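Local structure of cell shape-determining protein MreC (Listeria monocytogenes, 2J5U) at residues A[85-90]-A[123-128]; A[184-189]-A[223-228]. The protein is probably involved in the formation and maintenance of bacterial cell shape and assembles as a homooligomer of 24 subunits arranged as 12 dimers. All coordinates share one frame; numbering follows the deposited sequence.

Contact 1: residues A[85-90]-A[123-128]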
loop_
_atom_site.group_PDB
_atom_site.type_symbol
_atom_site.label_atom_id
_atom_site.label_comp_id
_atom_site.label_asym_id
_atom_site.label_seq_id
_atom_site.Cartn_x
_atom_site.Cartn_y
_atom_site.Cartn_z
ATOM N N ASP A 85 48.776 1.002 73.625
ATOM C CA ASP A 85 49.388 0.632 72.367
ATOM C C ASP A 85 48.981 -0.738 71.872
ATOM O O ASP A 85 48.755 -0.963 70.681
ATOM C CB ASP A 85 50.919 0.615 72.495
ATOM C CG ASP A 85 51.524 1.993 72.610
ATOM O OD1 ASP A 85 50.895 2.972 72.135
ATOM O OD2 ASP A 85 52.648 2.093 73.154
ATOM N N GLN A 86 48.834 -1.652 72.806
ATOM C CA GLN A 86 48.647 -3.009 72.400
ATOM C C GLN A 86 47.877 -3.896 73.352
ATOM O O GLN A 86 47.732 -3.607 74.535
ATOM C CB GLN A 86 50.071 -3.482 72.162
ATOM C CG GLN A 86 50.392 -4.896 72.065
ATOM C CD GLN A 86 51.882 -5.021 71.836
ATOM O OE1 GLN A 86 52.447 -4.290 71.023
ATOM N NE2 GLN A 86 52.526 -5.939 72.545
ATOM N N VAL A 87 47.392 -4.993 72.804
ATOM C CA VAL A 87 46.602 -5.947 73.543
ATOM C C VAL A 87 46.861 -7.325 72.925
ATOM O O VAL A 87 47.267 -7.432 71.766
ATOM C CB VAL A 87 45.109 -5.531 73.441
ATOM C CG1 VAL A 87 44.215 -6.728 73.369
ATOM C CG2 VAL A 87 44.745 -4.658 74.625
ATOM N N GLU A 88 46.655 -8.381 73.700
ATOM C CA GLU A 88 46.864 -9.728 73.187
ATOM C C GLU A 88 45.572 -10.549 73.230
ATOM O O GLU A 88 44.858 -10.533 74.232
ATOM C CB GLU A 88 47.934 -10.410 74.002
ATOM C CG GLU A 88 48.613 -11.507 73.268
ATOM C CD GLU A 88 50.125 -11.378 73.342
ATOM O OE1 GLU A 88 50.829 -12.385 73.050
ATOM O OE2 GLU A 88 50.601 -10.265 73.687
ATOM N N ILE A 89 45.260 -11.258 72.149
ATOM C CA ILE A 89 44.035 -12.044 72.122
ATOM C C ILE A 89 44.294 -13.542 72.078
ATOM O O ILE A 89 45.372 -13.980 71.673
ATOM C CB ILE A 89 43.127 -11.632 70.940
ATOM C CG1 ILE A 89 43.871 -11.804 69.613
ATOM C CG2 ILE A 89 42.656 -10.192 71.137
ATOM C CD1 ILE A 89 43.042 -11.444 68.409
ATOM N N ASP A 90 43.293 -14.316 72.494
ATOM C CA ASP A 90 43.393 -15.771 72.560
ATOM C C ASP A 90 43.154 -16.540 71.262
ATOM O O ASP A 90 42.888 -17.748 71.282
ATOM C CB ASP A 90 42.460 -16.311 73.656
ATOM C CG ASP A 90 40.986 -16.035 73.375
ATOM O OD1 ASP A 90 40.148 -16.390 74.231
ATOM O OD2 ASP A 90 40.658 -15.469 72.308
ATOM N N VAL A 123 47.438 -7.193 68.845
ATOM C CA VAL A 123 46.689 -6.254 68.040
ATOM C C VAL A 123 47.024 -4.837 68.499
ATOM O O VAL A 123 47.055 -4.527 69.700
ATOM C CB VAL A 123 45.127 -6.535 68.058
ATOM C CG1 VAL A 123 44.825 -7.778 68.817
ATOM C CG2 VAL A 123 44.364 -5.366 68.614
ATOM N N GLU A 124 47.315 -3.990 67.515
ATOM C CA GLU A 124 47.661 -2.609 67.762
ATOM C C GLU A 124 46.386 -1.794 67.793
ATOM O O GLU A 124 45.613 -1.812 66.838
ATOM C CB GLU A 124 48.589 -2.116 66.661
ATOM C CG GLU A 124 48.940 -0.663 66.773
ATOM C CD GLU A 124 50.367 -0.392 66.366
ATOM O OE1 GLU A 124 51.281 -0.969 67.012
ATOM O OE2 GLU A 124 50.574 0.397 65.409
ATOM N N LEU A 125 46.183 -1.076 68.890
ATOM C CA LEU A 125 44.993 -0.259 69.093
ATOM C C LEU A 125 45.012 1.093 68.392
ATOM O O LEU A 125 46.070 1.651 68.121
ATOM C CB LEU A 125 44.788 -0.027 70.587
ATOM C CG LEU A 125 44.719 -1.279 71.459
ATOM C CD1 LEU A 125 44.619 -0.857 72.905
ATOM C CD2 LEU A 125 43.537 -2.139 71.059
ATOM N N LEU A 126 43.831 1.627 68.107
ATOM C CA LEU A 126 43.746 2.922 67.457
ATOM C C LEU A 126 44.466 3.950 68.316
ATOM O O LEU A 126 45.128 4.848 67.787
ATOM C CB LEU A 126 42.283 3.335 67.258
ATOM C CG LEU A 126 41.516 2.500 66.229
ATOM C CD1 LEU A 126 40.058 2.944 66.122
ATOM C CD2 LEU A 126 42.209 2.660 64.891
ATOM N N THR A 127 44.356 3.800 69.637
ATOM C CA THR A 127 44.994 4.731 70.576
ATOM C C THR A 127 46.520 4.610 70.641
ATOM O O THR A 127 47.168 5.316 71.406
ATOM C CB THR A 127 44.449 4.554 72.022
ATOM O OG1 THR A 127 44.632 3.198 72.442
ATOM C CG2 THR A 127 42.981 4.909 72.093
ATOM N N SER A 128 47.092 3.722 69.839
ATOM C CA SER A 128 48.536 3.525 69.834
ATOM C C SER A 128 49.354 4.792 69.613
ATOM O O SER A 128 48.899 5.740 68.968
ATOM C CB SER A 128 48.917 2.509 68.768
ATOM O OG SER A 128 50.322 2.394 68.667
#
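Strands 86-89 and 123-125 run antiparallel, their N-to-C directions 145° apart, and are laced by three backbone hydrogen bonds. Val-87 and Val-123 form a hydrogen-bonded pair: Val-123 N reaches Val-87 O at 2.9 Å, and Val-87 N returns a more bent bond to Val-123 O at 3.2 Å. Beyond the neighbouring non-hydrogen-bonded pair, Gln-86 with Glu-124, Leu-125 N donates to Asp-85 O at 3.1 Å. Two neighbouring strands of an antiparallel six-stranded barrel in the MreC core meet here, with strand 68-77 bonded to the other edge of 86-89. A type I turn from Leu-125 to Ser-128 then leads the chain out of the sheet, closed by Ser-128 N on Leu-125 O. On the buried face, Val-87 CG2 meets Leu-125 CD1 at 4.2 Å. Ile-89, with chi1 58° wedging CG1 between its backbone N and carbonyl carbon, instead turns CG2 and CD1 to Val-123 CG1, the two side chains crossing at about a right angle; CG2 lies 4.0 Å from Val-123 CG1. Just ahead of strand 86-89, beside the turn, Asp-85 OD1 sits 3.3 Å from Ser-128 CA and accepts a hydrogen bond from Ser-129 N, while Ser-128 OG bonds to Asp-130 N.

Contact 2: residues A[184-189]-A[223-228]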
loop_
_atom_site.group_PDB
_atom_site.type_symbol
_atom_site.label_atom_id
_atom_site.label_comp_id
_atom_site.label_asym_id
_atom_site.label_seq_id
_atom_site.Cartn_x
_atom_site.Cartn_y
_atom_site.Cartn_z
ATOM N N LYS A 184 43.027 -3.721 53.284
ATOM C CA LYS A 184 43.034 -4.762 54.293
ATOM C C LYS A 184 41.857 -4.867 55.243
ATOM O O LYS A 184 41.720 -5.867 55.933
ATOM C CB LYS A 184 44.323 -4.693 55.099
ATOM C CG LYS A 184 44.685 -3.322 55.558
ATOM C CD LYS A 184 45.854 -2.806 54.768
ATOM C CE LYS A 184 47.077 -3.696 54.936
ATOM N NZ LYS A 184 48.321 -3.002 54.458
ATOM N N PHE A 185 41.003 -3.858 55.291
ATOM C CA PHE A 185 39.844 -3.917 56.182
ATOM C C PHE A 185 38.601 -3.947 55.324
ATOM O O PHE A 185 38.631 -3.513 54.175
ATOM C CB PHE A 185 39.733 -2.661 57.056
ATOM C CG PHE A 185 40.801 -2.519 58.097
ATOM C CD1 PHE A 185 40.908 -1.332 58.812
ATOM C CD2 PHE A 185 41.646 -3.568 58.414
ATOM C CE1 PHE A 185 41.837 -1.190 59.837
ATOM C CE2 PHE A 185 42.579 -3.444 59.436
ATOM C CZ PHE A 185 42.674 -2.250 60.153
ATOM N N PRO A 186 37.497 -4.503 55.852
ATOM C CA PRO A 186 36.277 -4.509 55.049
ATOM C C PRO A 186 35.791 -3.078 55.239
ATOM O O PRO A 186 36.169 -2.431 56.217
ATOM C CB PRO A 186 35.395 -5.516 55.772
ATOM C CG PRO A 186 35.824 -5.364 57.187
ATOM C CD PRO A 186 37.323 -5.331 57.056
ATOM N N ALA A 187 34.984 -2.561 54.325
ATOM C CA ALA A 187 34.511 -1.197 54.502
ATOM C C ALA A 187 33.243 -1.182 55.352
ATOM O O ALA A 187 32.564 -2.197 55.485
ATOM C CB ALA A 187 34.257 -0.553 53.154
ATOM N N GLY A 188 32.947 -0.034 55.951
ATOM C CA GLY A 188 31.746 0.075 56.749
ATOM C C GLY A 188 31.866 -0.120 58.246
ATOM O O GLY A 188 30.868 -0.014 58.953
ATOM N N ILE A 189 33.052 -0.418 58.757
ATOM C CA ILE A 189 33.161 -0.586 60.193
ATOM C C ILE A 189 33.139 0.799 60.814
ATOM O O ILE A 189 33.867 1.685 60.378
ATOM C CB ILE A 189 34.461 -1.305 60.593
ATOM C CG1 ILE A 189 34.381 -2.794 60.247
ATOM C CG2 ILE A 189 34.647 -1.222 62.106
ATOM C CD1 ILE A 189 33.869 -3.092 58.880
ATOM N N THR A 223 36.290 -8.862 68.347
ATOM C CA THR A 223 36.062 -9.610 67.104
ATOM C C THR A 223 37.033 -9.310 65.954
ATOM O O THR A 223 37.191 -8.160 65.525
ATOM C CB THR A 223 34.625 -9.395 66.593
ATOM O OG1 THR A 223 33.710 -9.720 67.638
ATOM C CG2 THR A 223 34.335 -10.299 65.411
ATOM N N VAL A 224 37.670 -10.361 65.450
ATOM C CA VAL A 224 38.620 -10.225 64.351
ATOM C C VAL A 224 37.902 -10.483 63.022
ATOM O O VAL A 224 37.291 -11.529 62.831
ATOM C CB VAL A 224 39.794 -11.226 64.504
ATOM C CG1 VAL A 224 40.797 -11.038 63.387
ATOM C CG2 VAL A 224 40.473 -11.028 65.827
ATOM N N LEU A 225 37.986 -9.521 62.109
ATOM C CA LEU A 225 37.340 -9.622 60.803
ATOM C C LEU A 225 38.248 -10.021 59.644
ATOM O O LEU A 225 39.231 -9.352 59.360
ATOM C CB LEU A 225 36.683 -8.285 60.441
ATOM C CG LEU A 225 35.893 -7.591 61.548
ATOM C CD1 LEU A 225 35.283 -6.309 61.014
ATOM C CD2 LEU A 225 34.825 -8.533 62.080
ATOM N N LYS A 226 37.913 -11.113 58.973
ATOM C CA LYS A 226 38.672 -11.530 57.803
ATOM C C LYS A 226 38.001 -10.758 56.665
ATOM O O LYS A 226 36.781 -10.783 56.536
ATOM C CB LYS A 226 38.524 -13.036 57.574
ATOM C CG LYS A 226 39.108 -13.537 56.258
ATOM C CD LYS A 226 38.753 -14.998 56.022
ATOM C CE LYS A 226 39.267 -15.491 54.669
ATOM N NZ LYS A 226 38.920 -16.931 54.410
ATOM N N ARG A 227 38.774 -10.046 55.856
ATOM C CA ARG A 227 38.188 -9.283 54.750
ATOM C C ARG A 227 37.915 -10.214 53.578
ATOM O O ARG A 227 38.773 -11.020 53.218
ATOM C CB ARG A 227 39.134 -8.153 54.323
ATOM C CG ARG A 227 38.879 -7.592 52.942
ATOM C CD ARG A 227 39.768 -6.402 52.699
ATOM N NE ARG A 227 39.942 -6.112 51.282
ATOM C CZ ARG A 227 40.051 -4.885 50.787
ATOM N NH1 ARG A 227 40.217 -4.699 49.485
ATOM N NH2 ARG A 227 39.977 -3.838 51.598
ATOM N N SER A 228 36.726 -10.112 52.990
ATOM C CA SER A 228 36.371 -10.977 51.861
ATOM C C SER A 228 36.923 -10.449 50.554
ATOM O O SER A 228 37.467 -11.198 49.757
ATOM C CB SER A 228 34.854 -11.113 51.725
ATOM O OG SER A 228 34.297 -11.738 52.860
#
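Phe-185 O and Gly-180 O both accept hydrogen bonds from Arg-227 NH2, the bond from NH2 to Phe-185 O measuring 2.9 Å. Through them the loop between strands 175-178 and 190-199, which belong to one antiparallel barrel, is tied to the last strand, 221-227, of the other. The bond to Phe-185 O is somewhat bent, 144° at the hydrogen, and this oxygen comes to the guanidinium edge, near its plane. Arg-227 gets there on an extended chain: CG is anti to the backbone N (chi1 161°), and the methylenes run on past the loop backbone, with CD 3.4 Å from Phe-185 O. The other nitrogens are also engaged, NE with Ala-229 O, and NH1 with Glu-230 O and with Ile-76 O of the second subunit. Five acceptors thus fix the rotation of the guanidinium, all of them backbone carbonyls, and one of them links it to the neighbouring chain. Two residues back along the strand, Leu-225 lays CD1 against both Pro-186 and Ile-189. The proline ring crosses the leucine at about a right angle, while Ile-189 and Leu-225 meet tip to tip; Tyr-68 touches both Pro-186 and Leu-225. Leu-225 CD1 lies 4.0 Å from Pro-186 CG and 3.7 Å from Ile-189 CG1.

How the contacts relate
Both segments of contact 1 precede those of contact 2 in the sequence, and the centres of the two contacts lie about 16 Å apart. Both reach the barrel containing strands 68-77, 86-89, 102-105, 108-116, 121-125 and 221-227. Contact 1 joins two neighbouring strands within its wall, whereas contact 2 brings a loop of the second barrel against its final strand. The two meet directly, Ile-89 CD1 packing 3.7 Å from Val-224 CG2. Strand 68-77 bridges them, pairing with 86-89 along one edge and bonding to 221-227, through Leu-71 and Val-224, along the other. The wall of the first barrel and its junction with the second are thus in direct contact, and Arg-227 of contact 2 also bonds to Ile-76 O of a second subunit.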